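Type I site-specific restriction-modification system, R (Restriction) subunit (Vibrio vulnificus, PDB 3H1T) is a putative type I restriction HsdR subunit that probably binds and hydrolyses ATP to drive DNA translocation, here as a fragment with two helicase-like domains. Local coordinates at residues S169-V174 against A215-W220; S201-A206 against F333-T338; A339-E344 against F565-F570. All coordinates share one frame; numbering follows the deposited sequence.

Contact 1 of 3, residues S169-V174 against A215-W220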
ATOM      1  N   SER A 169      13.288 -13.067  14.838  1.00 31.09           N
ATOM      2  CA  SER A 169      13.014 -14.202  13.953  1.00 32.35           C
ATOM      3  C   SER A 169      13.149 -13.735  12.503  1.00 31.96           C
ATOM      4  O   SER A 169      12.497 -12.784  12.099  1.00 30.89           O
ATOM      5  CB  SER A 169      11.599 -14.725  14.243  1.00 39.76           C
ATOM      6  OG  SER A 169      11.235 -15.792  13.386  1.00 43.77           O
ATOM      7  N   PRO A 170      14.000 -14.407  11.705  1.00 33.45           N
ATOM      8  CA  PRO A 170      14.265 -14.097  10.292  1.00 34.41           C
ATOM      9  C   PRO A 170      13.065 -14.070   9.357  1.00 34.50           C
ATOM     10  O   PRO A 170      12.093 -14.801   9.557  1.00 34.35           O
ATOM     11  CB  PRO A 170      15.290 -15.173   9.888  1.00 26.53           C
ATOM     12  CG  PRO A 170      16.004 -15.479  11.189  1.00 27.38           C
ATOM     13  CD  PRO A 170      14.816 -15.558  12.136  1.00 28.33           C
ATOM     14  N   TYR A 171      13.122 -13.195   8.356  1.00 40.75           N
ATOM     15  CA  TYR A 171      12.076 -13.126   7.357  1.00 43.40           C
ATOM     16  C   TYR A 171      12.305 -14.374   6.534  1.00 46.08           C
ATOM     17  O   TYR A 171      13.274 -15.116   6.736  1.00 46.42           O
ATOM     18  CB  TYR A 171      12.237 -11.922   6.398  1.00 45.99           C
ATOM     19  CG  TYR A 171      11.991 -10.556   6.966  1.00 46.70           C
ATOM     20  CD1 TYR A 171      11.095 -10.358   8.015  1.00 47.54           C
ATOM     21  CD2 TYR A 171      12.626  -9.453   6.426  1.00 48.37           C
ATOM     22  CE1 TYR A 171      10.840  -9.076   8.517  1.00 48.81           C
ATOM     23  CE2 TYR A 171      12.383  -8.170   6.915  1.00 50.31           C
ATOM     24  CZ  TYR A 171      11.493  -7.989   7.961  1.00 49.26           C
ATOM     25  OH  TYR A 171      11.286  -6.725   8.454  1.00 49.87           O
ATOM     26  N   HIS A 172      11.414 -14.591   5.583  1.00 35.54           N
ATOM     27  CA  HIS A 172      11.557 -15.703   4.682  1.00 38.18           C
ATOM     28  C   HIS A 172      12.059 -14.993   3.424  1.00 41.64           C
ATOM     29  O   HIS A 172      11.351 -14.153   2.862  1.00 41.07           O
ATOM     30  CB  HIS A 172      10.211 -16.370   4.462  1.00 46.18           C
ATOM     31  CG  HIS A 172      10.270 -17.508   3.500  1.00 45.03           C
ATOM     32  ND1 HIS A 172      10.168 -17.336   2.137  1.00 43.30           N
ATOM     33  CD2 HIS A 172      10.489 -18.830   3.697  1.00 44.30           C
ATOM     34  CE1 HIS A 172      10.322 -18.501   1.535  1.00 43.09           C
ATOM     35  NE2 HIS A 172      10.519 -19.424   2.460  1.00 44.10           N
ATOM     36  N   HIS A 173      13.280 -15.304   2.979  1.00 66.12           N
ATOM     37  CA  HIS A 173      13.848 -14.603   1.826  1.00 68.75           C
ATOM     38  C   HIS A 173      14.018 -15.252   0.463  1.00 70.13           C
ATOM     39  O   HIS A 173      13.915 -16.463   0.296  1.00 71.15           O
ATOM     40  CB  HIS A 173      15.190 -13.979   2.207  1.00 73.97           C
ATOM     41  CG  HIS A 173      15.067 -12.675   2.924  1.00 75.67           C
ATOM     42  ND1 HIS A 173      14.450 -11.575   2.369  1.00 76.63           N
ATOM     43  CD2 HIS A 173      15.510 -12.287   4.142  1.00 76.03           C
ATOM     44  CE1 HIS A 173      14.521 -10.563   3.215  1.00 76.57           C
ATOM     45  NE2 HIS A 173      15.159 -10.969   4.298  1.00 75.82           N
ATOM     46  N   VAL A 174      14.304 -14.369  -0.499  1.00 80.36           N
ATOM     47  CA  VAL A 174      14.547 -14.705  -1.902  1.00 80.67           C
ATOM     48  C   VAL A 174      13.430 -15.496  -2.552  1.00 81.24           C
ATOM     49  O   VAL A 174      12.335 -14.963  -2.754  1.00 81.83           O
ATOM     50  CB  VAL A 174      15.847 -15.501  -2.058  1.00 63.28           C
ATOM     51  CG1 VAL A 174      16.152 -15.685  -3.536  1.00 62.55           C
ATOM     52  CG2 VAL A 174      16.985 -14.763  -1.361  1.00 62.58           C
ATOM     53  N   ALA A 215       1.401  -9.502   5.808  1.00 32.02           N
ATOM     54  CA  ALA A 215       0.619 -10.540   6.468  1.00 31.79           C
ATOM     55  C   ALA A 215       1.420 -11.830   6.580  1.00 32.60           C
ATOM     56  O   ALA A 215       1.447 -12.453   7.644  1.00 31.41           O
ATOM     57  CB  ALA A 215      -0.668 -10.789   5.697  1.00 34.98           C
ATOM     58  N   PHE A 216       2.083 -12.206   5.484  1.00 36.49           N
ATOM     59  CA  PHE A 216       2.905 -13.417   5.433  1.00 35.81           C
ATOM     60  C   PHE A 216       4.132 -13.386   6.343  1.00 34.27           C
ATOM     61  O   PHE A 216       4.368 -14.330   7.086  1.00 35.06           O
ATOM     62  CB  PHE A 216       3.356 -13.693   3.992  1.00 37.57           C
ATOM     63  CG  PHE A 216       4.419 -14.755   3.875  1.00 38.60           C
ATOM     64  CD1 PHE A 216       4.101 -16.095   4.067  1.00 38.18           C
ATOM     65  CD2 PHE A 216       5.743 -14.408   3.574  1.00 36.32           C
ATOM     66  CE1 PHE A 216       5.080 -17.074   3.964  1.00 38.16           C
ATOM     67  CE2 PHE A 216       6.733 -15.382   3.464  1.00 36.35           C
ATOM     68  CZ  PHE A 216       6.403 -16.715   3.661  1.00 37.15           C
ATOM     69  N   GLN A 217       4.904 -12.304   6.306  1.00 33.32           N
ATOM     70  CA  GLN A 217       6.105 -12.236   7.141  1.00 34.82           C
ATOM     71  C   GLN A 217       5.834 -12.142   8.647  1.00 34.72           C
ATOM     72  O   GLN A 217       6.655 -12.576   9.453  1.00 34.17           O
ATOM     73  CB  GLN A 217       7.013 -11.084   6.686  1.00 32.05           C
ATOM     74  CG  GLN A 217       7.551 -11.224   5.250  1.00 30.75           C
ATOM     75  CD  GLN A 217       8.685 -12.248   5.098  1.00 32.13           C
ATOM     76  OE1 GLN A 217       9.285 -12.363   4.031  1.00 33.65           O
ATOM     77  NE2 GLN A 217       8.976 -12.988   6.157  1.00 30.11           N
ATOM     78  N   ILE A 218       4.695 -11.581   9.038  1.00 32.34           N
ATOM     79  CA  ILE A 218       4.375 -11.510  10.459  1.00 33.25           C
ATOM     80  C   ILE A 218       4.145 -12.960  10.904  1.00 34.68           C
ATOM     81  O   ILE A 218       4.693 -13.420  11.907  1.00 35.57           O
ATOM     82  CB  ILE A 218       3.080 -10.695  10.712  1.00 35.47           C
ATOM     83  CG1 ILE A 218       3.300  -9.211  10.362  1.00 32.83           C
ATOM     84  CG2 ILE A 218       2.665 -10.820  12.172  1.00 35.60           C
ATOM     85  CD1 ILE A 218       2.020  -8.367  10.384  1.00 29.11           C
ATOM     86  N   SER A 219       3.335 -13.672  10.122  1.00 38.29           N
ATOM     87  CA  SER A 219       3.005 -15.071  10.384  1.00 39.17           C
ATOM     88  C   SER A 219       4.269 -15.915  10.433  1.00 38.77           C
ATOM     89  O   SER A 219       4.467 -16.694  11.363  1.00 38.49           O
ATOM     90  CB  SER A 219       2.095 -15.618   9.284  1.00 42.53           C
ATOM     91  OG  SER A 219       1.030 -14.722   9.028  1.00 46.54           O
ATOM     92  N   TRP A 220       5.127 -15.764   9.434  1.00 33.57           N
ATOM     93  CA  TRP A 220       6.350 -16.544   9.407  1.00 35.25           C
ATOM     94  C   TRP A 220       7.219 -16.244  10.633  1.00 36.63           C
ATOM     95  O   TRP A 220       7.649 -17.165  11.332  1.00 36.48           O
ATOM     96  CB  TRP A 220       7.116 -16.277   8.106  1.00 50.07           C
ATOM     97  CG  TRP A 220       8.335 -17.118   7.948  1.00 51.43           C
ATOM     98  CD1 TRP A 220       9.623 -16.738   8.171  1.00 51.36           C
ATOM     99  CD2 TRP A 220       8.389 -18.481   7.510  1.00 52.96           C
ATOM    100  NE1 TRP A 220      10.478 -17.772   7.897  1.00 52.50           N
ATOM    101  CE2 TRP A 220       9.748 -18.856   7.488  1.00 53.19           C
ATOM    102  CE3 TRP A 220       7.420 -19.421   7.135  1.00 54.40           C
ATOM    103  CZ2 TRP A 220      10.171 -20.134   7.098  1.00 54.16           C
ATOM    104  CZ3 TRP A 220       7.840 -20.696   6.746  1.00 57.39           C
ATOM    105  CH2 TRP A 220       9.206 -21.036   6.733  1.00 56.42           C
TER

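Contact 2 of 3, residues S201-A206 against F333-T338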
ATOM      1  N   SER A 201      -4.473  -4.644  16.946  1.00 38.45           N
ATOM      2  CA  SER A 201      -3.695  -3.621  16.217  1.00 38.16           C
ATOM      3  C   SER A 201      -4.157  -3.330  14.783  1.00 37.31           C
ATOM      4  O   SER A 201      -4.645  -4.216  14.075  1.00 36.45           O
ATOM      5  CB  SER A 201      -2.208  -3.999  16.129  1.00 41.52           C
ATOM      6  OG  SER A 201      -1.707  -4.564  17.324  1.00 43.91           O
ATOM      7  N   LEU A 202      -3.965  -2.090  14.342  1.00 39.42           N
ATOM      8  CA  LEU A 202      -4.362  -1.707  12.989  1.00 38.39           C
ATOM      9  C   LEU A 202      -3.187  -1.218  12.121  1.00 37.66           C
ATOM     10  O   LEU A 202      -2.263  -0.553  12.607  1.00 36.66           O
ATOM     11  CB  LEU A 202      -5.438  -0.617  13.050  1.00 32.37           C
ATOM     12  CG  LEU A 202      -6.104  -0.252  11.720  1.00 33.82           C
ATOM     13  CD1 LEU A 202      -6.719  -1.513  11.089  1.00 32.79           C
ATOM     14  CD2 LEU A 202      -7.174   0.818  11.961  1.00 33.79           C
ATOM     15  N   ILE A 203      -3.230  -1.567  10.835  1.00 31.60           N
ATOM     16  CA  ILE A 203      -2.215  -1.164   9.870  1.00 29.65           C
ATOM     17  C   ILE A 203      -2.937  -0.612   8.652  1.00 28.70           C
ATOM     18  O   ILE A 203      -3.811  -1.272   8.104  1.00 30.21           O
ATOM     19  CB  ILE A 203      -1.376  -2.351   9.388  1.00 27.86           C
ATOM     20  CG1 ILE A 203      -0.808  -3.110  10.581  1.00 27.44           C
ATOM     21  CG2 ILE A 203      -0.261  -1.852   8.499  1.00 28.56           C
ATOM     22  CD1 ILE A 203      -0.216  -4.446  10.227  1.00 25.82           C
ATOM     23  N   THR A 204      -2.581   0.595   8.234  1.00 28.73           N
ATOM     24  CA  THR A 204      -3.193   1.199   7.062  1.00 29.51           C
ATOM     25  C   THR A 204      -2.159   1.276   5.945  1.00 28.81           C
ATOM     26  O   THR A 204      -1.090   1.869   6.102  1.00 27.39           O
ATOM     27  CB  THR A 204      -3.710   2.619   7.351  1.00 26.84           C
ATOM     28  OG1 THR A 204      -4.568   2.589   8.493  1.00 27.27           O
ATOM     29  CG2 THR A 204      -4.487   3.152   6.153  1.00 25.45           C
HETATM   30  N   MSE A 205      -2.482   0.655   4.821  1.00 27.82           N
HETATM   31  CA  MSE A 205      -1.595   0.649   3.673  1.00 28.96           C
HETATM   32  C   MSE A 205      -2.418   0.868   2.411  1.00 27.98           C
HETATM   33  O   MSE A 205      -3.438   0.211   2.210  1.00 28.53           O
HETATM   34  CB  MSE A 205      -0.856  -0.689   3.572  1.00 20.35           C
HETATM   35  CG  MSE A 205       0.243  -0.936   4.613  1.00 28.45           C
HETATM   36 SE   MSE A 205       1.039  -2.715   4.427  1.00 45.49          SE
HETATM   37  CE  MSE A 205       2.385  -2.303   3.121  1.00 31.60           C
ATOM     38  N   ALA A 206      -1.982   1.795   1.569  1.00 29.76           N
ATOM     39  CA  ALA A 206      -2.678   2.075   0.323  1.00 28.66           C
ATOM     40  C   ALA A 206      -2.725   0.792  -0.510  1.00 30.35           C
ATOM     41  O   ALA A 206      -1.790  -0.011  -0.496  1.00 30.20           O
ATOM     42  CB  ALA A 206      -1.960   3.170  -0.433  1.00 12.60           C
ATOM     43  N   PHE A 333      -4.960 -12.870  19.503  1.00 35.51           N
ATOM     44  CA  PHE A 333      -4.413 -11.574  19.108  1.00 31.64           C
ATOM     45  C   PHE A 333      -5.008 -11.277  17.744  1.00 30.68           C
ATOM     46  O   PHE A 333      -5.161 -12.185  16.920  1.00 28.87           O
ATOM     47  CB  PHE A 333      -2.886 -11.598  18.997  1.00 31.90           C
ATOM     48  CG  PHE A 333      -2.171 -11.370  20.301  1.00 34.11           C
ATOM     49  CD1 PHE A 333      -1.989 -12.414  21.205  1.00 33.56           C
ATOM     50  CD2 PHE A 333      -1.661 -10.112  20.622  1.00 35.33           C
ATOM     51  CE1 PHE A 333      -1.306 -12.222  22.409  1.00 35.34           C
ATOM     52  CE2 PHE A 333      -0.968  -9.897  21.841  1.00 36.90           C
ATOM     53  CZ  PHE A 333      -0.791 -10.959  22.733  1.00 37.73           C
ATOM     54  N   GLN A 334      -5.342 -10.015  17.500  1.00 37.44           N
ATOM     55  CA  GLN A 334      -5.944  -9.632  16.232  1.00 38.25           C
ATOM     56  C   GLN A 334      -5.267  -8.460  15.528  1.00 38.90           C
ATOM     57  O   GLN A 334      -5.138  -7.376  16.106  1.00 39.23           O
ATOM     58  CB  GLN A 334      -7.425  -9.314  16.466  1.00 39.71           C
ATOM     59  CG  GLN A 334      -8.250 -10.523  16.907  1.00 39.92           C
ATOM     60  CD  GLN A 334      -9.633 -10.150  17.385  1.00 39.46           C
ATOM     61  OE1 GLN A 334     -10.212  -9.157  16.933  1.00 41.28           O
ATOM     62  NE2 GLN A 334     -10.185 -10.951  18.296  1.00 40.45           N
ATOM     63  N   ILE A 335      -4.839  -8.673  14.283  1.00 35.45           N
ATOM     64  CA  ILE A 335      -4.205  -7.610  13.493  1.00 35.32           C
ATOM     65  C   ILE A 335      -5.096  -7.273  12.312  1.00 33.21           C
ATOM     66  O   ILE A 335      -5.358  -8.111  11.440  1.00 34.35           O
ATOM     67  CB  ILE A 335      -2.793  -8.004  12.905  1.00 46.51           C
ATOM     68  CG1 ILE A 335      -1.728  -7.957  13.995  1.00 46.61           C
ATOM     69  CG2 ILE A 335      -2.384  -7.030  11.791  1.00 47.12           C
ATOM     70  CD1 ILE A 335      -1.915  -9.012  15.006  1.00 50.54           C
ATOM     71  N   GLY A 336      -5.568  -6.043  12.283  1.00 26.56           N
ATOM     72  CA  GLY A 336      -6.405  -5.623  11.186  1.00 27.75           C
ATOM     73  C   GLY A 336      -5.653  -4.747  10.199  1.00 28.89           C
ATOM     74  O   GLY A 336      -4.838  -3.892  10.569  1.00 28.65           O
HETATM   75  N   MSE A 337      -5.910  -4.965   8.917  1.00 32.37           N
HETATM   76  CA  MSE A 337      -5.276  -4.167   7.886  1.00 30.28           C
HETATM   77  C   MSE A 337      -6.401  -3.502   7.109  1.00 31.74           C
HETATM   78  O   MSE A 337      -7.444  -4.110   6.879  1.00 30.04           O
HETATM   79  CB  MSE A 337      -4.425  -5.048   6.972  1.00 44.07           C
HETATM   80  CG  MSE A 337      -3.473  -5.972   7.725  1.00 48.93           C
HETATM   81 SE   MSE A 337      -2.039  -6.678   6.648  1.00 59.34          SE
HETATM   82  CE  MSE A 337      -3.018  -7.961   5.565  1.00 56.32           C
ATOM     83  N   THR A 338      -6.195  -2.246   6.722  1.00 32.03           N
ATOM     84  CA  THR A 338      -7.194  -1.500   5.974  1.00 31.54           C
ATOM     85  C   THR A 338      -6.459  -0.685   4.930  1.00 29.24           C
ATOM     86  O   THR A 338      -5.277  -0.398   5.092  1.00 31.28           O
ATOM     87  CB  THR A 338      -8.022  -0.579   6.914  1.00 36.97           C
ATOM     88  OG1 THR A 338      -9.132  -0.028   6.191  1.00 39.60           O
ATOM     89  CG2 THR A 338      -7.164   0.549   7.473  1.00 37.26           C
TER
HETATM   90  O   HOH W   1      -2.396  -7.432  18.111  1.00 38.40           O

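Contact 3 of 3, residues A339-E344 against F565-F570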
ATOM      1  N   ALA A 339      -7.136  -0.322   3.851  1.00 29.38           N
ATOM      2  CA  ALA A 339      -6.492   0.445   2.791  1.00 30.38           C
ATOM      3  C   ALA A 339      -6.860   1.932   2.791  1.00 28.80           C
ATOM      4  O   ALA A 339      -6.312   2.711   2.022  1.00 28.11           O
ATOM      5  CB  ALA A 339      -6.823  -0.181   1.434  1.00 36.88           C
ATOM      6  N   THR A 340      -7.777   2.325   3.659  1.00 29.73           N
ATOM      7  CA  THR A 340      -8.189   3.717   3.727  1.00 30.37           C
ATOM      8  C   THR A 340      -7.954   4.239   5.143  1.00 28.10           C
ATOM      9  O   THR A 340      -8.122   3.503   6.113  1.00 26.74           O
ATOM     10  CB  THR A 340      -9.680   3.854   3.317  1.00 50.04           C
ATOM     11  OG1 THR A 340     -10.508   3.246   4.304  1.00 57.66           O
ATOM     12  CG2 THR A 340      -9.930   3.115   2.002  1.00 52.68           C
ATOM     13  N   PRO A 341      -7.538   5.514   5.280  1.00 24.09           N
ATOM     14  CA  PRO A 341      -7.278   6.104   6.596  1.00 20.37           C
ATOM     15  C   PRO A 341      -8.572   6.505   7.301  1.00 22.29           C
ATOM     16  O   PRO A 341      -9.643   6.447   6.715  1.00 23.21           O
ATOM     17  CB  PRO A 341      -6.420   7.304   6.255  1.00 21.08           C
ATOM     18  CG  PRO A 341      -7.078   7.800   5.013  1.00 20.31           C
ATOM     19  CD  PRO A 341      -7.282   6.502   4.215  1.00 21.59           C
ATOM     20  N   LEU A 342      -8.469   6.903   8.565  1.00 28.52           N
ATOM     21  CA  LEU A 342      -9.638   7.306   9.340  1.00 28.90           C
ATOM     22  C   LEU A 342     -10.323   8.497   8.686  1.00 31.63           C
ATOM     23  O   LEU A 342      -9.754   9.585   8.621  1.00 30.84           O
ATOM     24  CB  LEU A 342      -9.240   7.707  10.760  1.00 26.88           C
ATOM     25  CG  LEU A 342     -10.327   7.618  11.845  1.00 25.40           C
ATOM     26  CD1 LEU A 342      -9.899   8.453  13.025  1.00 23.67           C
ATOM     27  CD2 LEU A 342     -11.672   8.116  11.324  1.00 24.52           C
ATOM     28  N   ARG A 343     -11.549   8.285   8.217  1.00 41.23           N
ATOM     29  CA  ARG A 343     -12.327   9.341   7.577  1.00 41.87           C
ATOM     30  C   ARG A 343     -13.773   9.252   8.089  1.00 43.39           C
ATOM     31  O   ARG A 343     -14.006   8.699   9.163  1.00 46.66           O
ATOM     32  CB  ARG A 343     -12.251   9.208   6.052  1.00 29.50           C
ATOM     33  CG  ARG A 343     -10.833   9.414   5.465  1.00 27.24           C
ATOM     34  CD  ARG A 343     -10.347  10.846   5.693  1.00 26.16           C
ATOM     35  NE  ARG A 343      -9.090  11.175   5.021  1.00 22.42           N
ATOM     36  CZ  ARG A 343      -7.893  11.136   5.605  1.00 26.45           C
ATOM     37  NH1 ARG A 343      -7.778  10.782   6.880  1.00 23.60           N
ATOM     38  NH2 ARG A 343      -6.805  11.449   4.913  1.00 22.73           N
ATOM     39  N   GLU A 344     -14.751   9.753   7.346  1.00 34.14           N
ATOM     40  CA  GLU A 344     -16.137   9.735   7.821  1.00 35.86           C
ATOM     41  C   GLU A 344     -16.911   8.421   7.848  1.00 37.44           C
ATOM     42  O   GLU A 344     -17.718   8.196   8.763  1.00 35.73           O
ATOM     43  CB  GLU A 344     -16.953  10.763   7.052  1.00 57.88           C
ATOM     44  CG  GLU A 344     -16.503  12.185   7.309  1.00 62.08           C
ATOM     45  CD  GLU A 344     -17.471  13.207   6.771  1.00 64.84           C
ATOM     46  OE1 GLU A 344     -17.727  13.208   5.544  1.00 65.70           O
ATOM     47  OE2 GLU A 344     -17.975  14.009   7.588  1.00 65.33           O
ATOM     48  N   PHE A 565     -14.397  13.986  -2.622  1.00 33.99           N
ATOM     49  CA  PHE A 565     -13.515  13.083  -1.898  1.00 32.14           C
ATOM     50  C   PHE A 565     -12.036  13.454  -1.997  1.00 31.27           C
ATOM     51  O   PHE A 565     -11.161  12.618  -1.773  1.00 29.68           O
ATOM     52  CB  PHE A 565     -13.761  11.662  -2.399  1.00 36.46           C
ATOM     53  CG  PHE A 565     -15.173  11.188  -2.175  1.00 35.80           C
ATOM     54  CD1 PHE A 565     -15.590  10.809  -0.898  1.00 34.46           C
ATOM     55  CD2 PHE A 565     -16.101  11.160  -3.224  1.00 34.78           C
ATOM     56  CE1 PHE A 565     -16.907  10.407  -0.653  1.00 32.50           C
ATOM     57  CE2 PHE A 565     -17.431  10.758  -2.990  1.00 33.56           C
ATOM     58  CZ  PHE A 565     -17.828  10.382  -1.697  1.00 34.37           C
ATOM     59  N   ALA A 566     -11.755  14.714  -2.315  1.00 39.02           N
ATOM     60  CA  ALA A 566     -10.379  15.177  -2.404  1.00 39.01           C
ATOM     61  C   ALA A 566      -9.709  14.928  -1.052  1.00 39.40           C
ATOM     62  O   ALA A 566     -10.257  15.264  -0.000  1.00 37.89           O
ATOM     63  CB  ALA A 566     -10.346  16.661  -2.749  1.00 31.48           C
ATOM     64  N   ASP A 567      -8.517  14.345  -1.083  1.00 34.98           N
ATOM     65  CA  ASP A 567      -7.809  14.011   0.150  1.00 34.49           C
ATOM     66  C   ASP A 567      -6.302  14.123  -0.077  1.00 34.59           C
ATOM     67  O   ASP A 567      -5.630  13.133  -0.341  1.00 35.84           O
ATOM     68  CB  ASP A 567      -8.173  12.579   0.547  1.00 32.36           C
ATOM     69  CG  ASP A 567      -7.677  12.208   1.921  1.00 33.01           C
ATOM     70  OD1 ASP A 567      -6.865  12.973   2.475  1.00 32.97           O
ATOM     71  OD2 ASP A 567      -8.092  11.149   2.443  1.00 31.82           O
ATOM     72  N   PRO A 568      -5.751  15.337   0.033  1.00 33.78           N
ATOM     73  CA  PRO A 568      -4.320  15.577  -0.171  1.00 32.18           C
ATOM     74  C   PRO A 568      -3.403  14.912   0.860  1.00 31.69           C
ATOM     75  O   PRO A 568      -2.274  14.532   0.550  1.00 29.75           O
ATOM     76  CB  PRO A 568      -4.231  17.102  -0.136  1.00 31.18           C
ATOM     77  CG  PRO A 568      -5.608  17.534  -0.557  1.00 32.74           C
ATOM     78  CD  PRO A 568      -6.454  16.611   0.243  1.00 31.25           C
ATOM     79  N   ASP A 569      -3.892  14.762   2.081  1.00 33.38           N
ATOM     80  CA  ASP A 569      -3.091  14.148   3.131  1.00 32.26           C
ATOM     81  C   ASP A 569      -2.747  12.707   2.804  1.00 30.07           C
ATOM     82  O   ASP A 569      -1.601  12.302   2.934  1.00 31.52           O
ATOM     83  CB  ASP A 569      -3.813  14.228   4.476  1.00 35.64           C
ATOM     84  CG  ASP A 569      -3.891  15.646   5.007  1.00 39.56           C
ATOM     85  OD1 ASP A 569      -3.113  16.498   4.528  1.00 42.81           O
ATOM     86  OD2 ASP A 569      -4.711  15.923   5.907  1.00 40.65           O
ATOM     87  N   PHE A 570      -3.730  11.935   2.364  1.00 34.68           N
ATOM     88  CA  PHE A 570      -3.489  10.545   2.024  1.00 33.30           C
ATOM     89  C   PHE A 570      -3.100  10.356   0.557  1.00 34.86           C
ATOM     90  O   PHE A 570      -2.280   9.484   0.235  1.00 35.59           O
ATOM     91  CB  PHE A 570      -4.726   9.693   2.334  1.00 24.08           C
ATOM     92  CG  PHE A 570      -4.456   8.216   2.342  1.00 23.23           C
ATOM     93  CD1 PHE A 570      -3.865   7.611   3.450  1.00 20.38           C
ATOM     94  CD2 PHE A 570      -4.757   7.439   1.234  1.00 24.32           C
ATOM     95  CE1 PHE A 570      -3.581   6.263   3.449  1.00 20.88           C
ATOM     96  CE2 PHE A 570      -4.474   6.079   1.228  1.00 23.41           C
ATOM     97  CZ  PHE A 570      -3.884   5.495   2.340  1.00 24.15           C
TER

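Contact 1 of 3, residues S169-V174 against A215-W220
H172 of the loop 169-174 sits against F216 and W220 of helix 211-224, and the three rings form an aromatic cluster. The helix belongs to the first RecA-like domain, where it starts at the end of the P-loop. The loop leads into that domain from the N-terminal part of the chain. The imidazole turns its edge to the face of the W220 six-membered ring, a T-shaped stack with the planes at 80°. Here H172 CD2 lies 3.7 Å from W220 CZ2. Over the indole five-membered ring the contact is CH-pi instead, with H172 CB 3.7 Å from the centroid. F216 meets the imidazole from another direction and points its edge at the H172 face, in an offset edge-to-face pair with centroids 5.7 Å apart. The F216 atoms CE2 and CZ do the touching. The CB bond of H172 points toward the helix, and CG anti to the backbone N (chi1 178°) sets the ring against F216 and W220. The Y171 and Q217 side chains cross at about a right angle, with the ring and amide planes 52° apart. The Y171 hydroxyl is hydrogen-bonded to N188 of helix 181-195. D85 of the N-terminal domain binds both Y171 N and H173 NE2. The backbone also meets the indole: P170 O lies in the plane of W220 at its edge, 3.4 Å from W220 CD1.

Contact 2 of 3, residues S201-A206 against F333-T338
S201 O accepts a hydrogen bond from G336 N at 2.7 Å (N-H...O 167°), the shortest between these two strands. Four more backbone bonds join the parallel pair, from S201 N to Q334 O, I203 N to G336 O, T338 N to I203 O and M205 N to T338 O. The S201 hydroxyl and Q334 O share a water, though its bond to Q334 O is weak. S201, I203, I335 and M337 project to one face of the sheet. There I203 CD1 packs on I335 CG2 at 3.7 Å, and helices 181-195 and 211-224 lie over it. L202, T204 and T338 project to the other. G336 adds no side chain there, and L202 leans across it. With CG anti to the backbone N (chi1 -171°), a chi2 of 57° brings the CD1 branch in, a tight 3.1 Å from L202 CD1 to G336 O. T204 and T338 lie side by side, with T204 OG1 3.5 Å from T338 CG2. Their hydroxyls bond elsewhere, T204 to Y350 and T338 to E310. Strand 200-205 runs on into the P-loop, and T338 opens the Thr-Ala-Thr sequence of helicase motif III. Such adjacent parallel strands form the core of the RecA-like ATPase fold.

Contact 3 of 3, residues A339-E344 against F565-F570
R343 has CG anti to the carbonyl carbon (chi1 -64°) and a bend at chi2, while D567 holds CG anti to the backbone N (chi1 -171°). The two side chains come from opposite directions. Their salt bridge joins the two helicase domains: R343 follows motif III of the first, and D567 lies between strands 552-556 and 576-582 of the second. R343 grips the carboxylate side-on. NE reaches D567 OD2 at 2.8 Å from above the carboxylate plane. NH2 bonds to D567 OD1 at 2.9 Å and to D567 OD2 at 2.8 Å, on the syn lone pair of each. Guanidinium and carboxylate planes are 48° apart. R343 NH1 is held by L342 O, which helps to fix the guanidinium. OD2 of D567 has a further salt bridge to K534 of helix 530-537, so two cations probably favour the charged carboxylate. P341 sits in the corner between two flat groups. Its CG covers the centre of the R343 guanidinium, and its CD makes a CH-pi contact 3.6 Å from the F570 ring centroid. D567 is also the N-cap of helix 568-571: F570 N gives D567 OD1 a weak capping bond of 3.3 Å.

Overall arrangement
From the N terminus, the loop 169-174 comes first and strand 200-205 second. Helix 211-224 then returns to the loop and closes contact 1. Strand 333-338 closes contact 2 much later, so these two contacts cross along the chain. They touch where A215 CB packs on M337 CE, 3.7 Å apart. Contact 3 opens directly after strand 333-338 and closes 221 residues on, in series with the others. It also touches contact 2; the two centres are about 16 Å apart. Contact 1 ties the entry loop to the first RecA-like domain, contact 2 pairs two neighbouring strands of that domain's sheet, and contact 3 joins it to the second domain. Contacts 1 and 3 lie on opposite sides of the chain's centre.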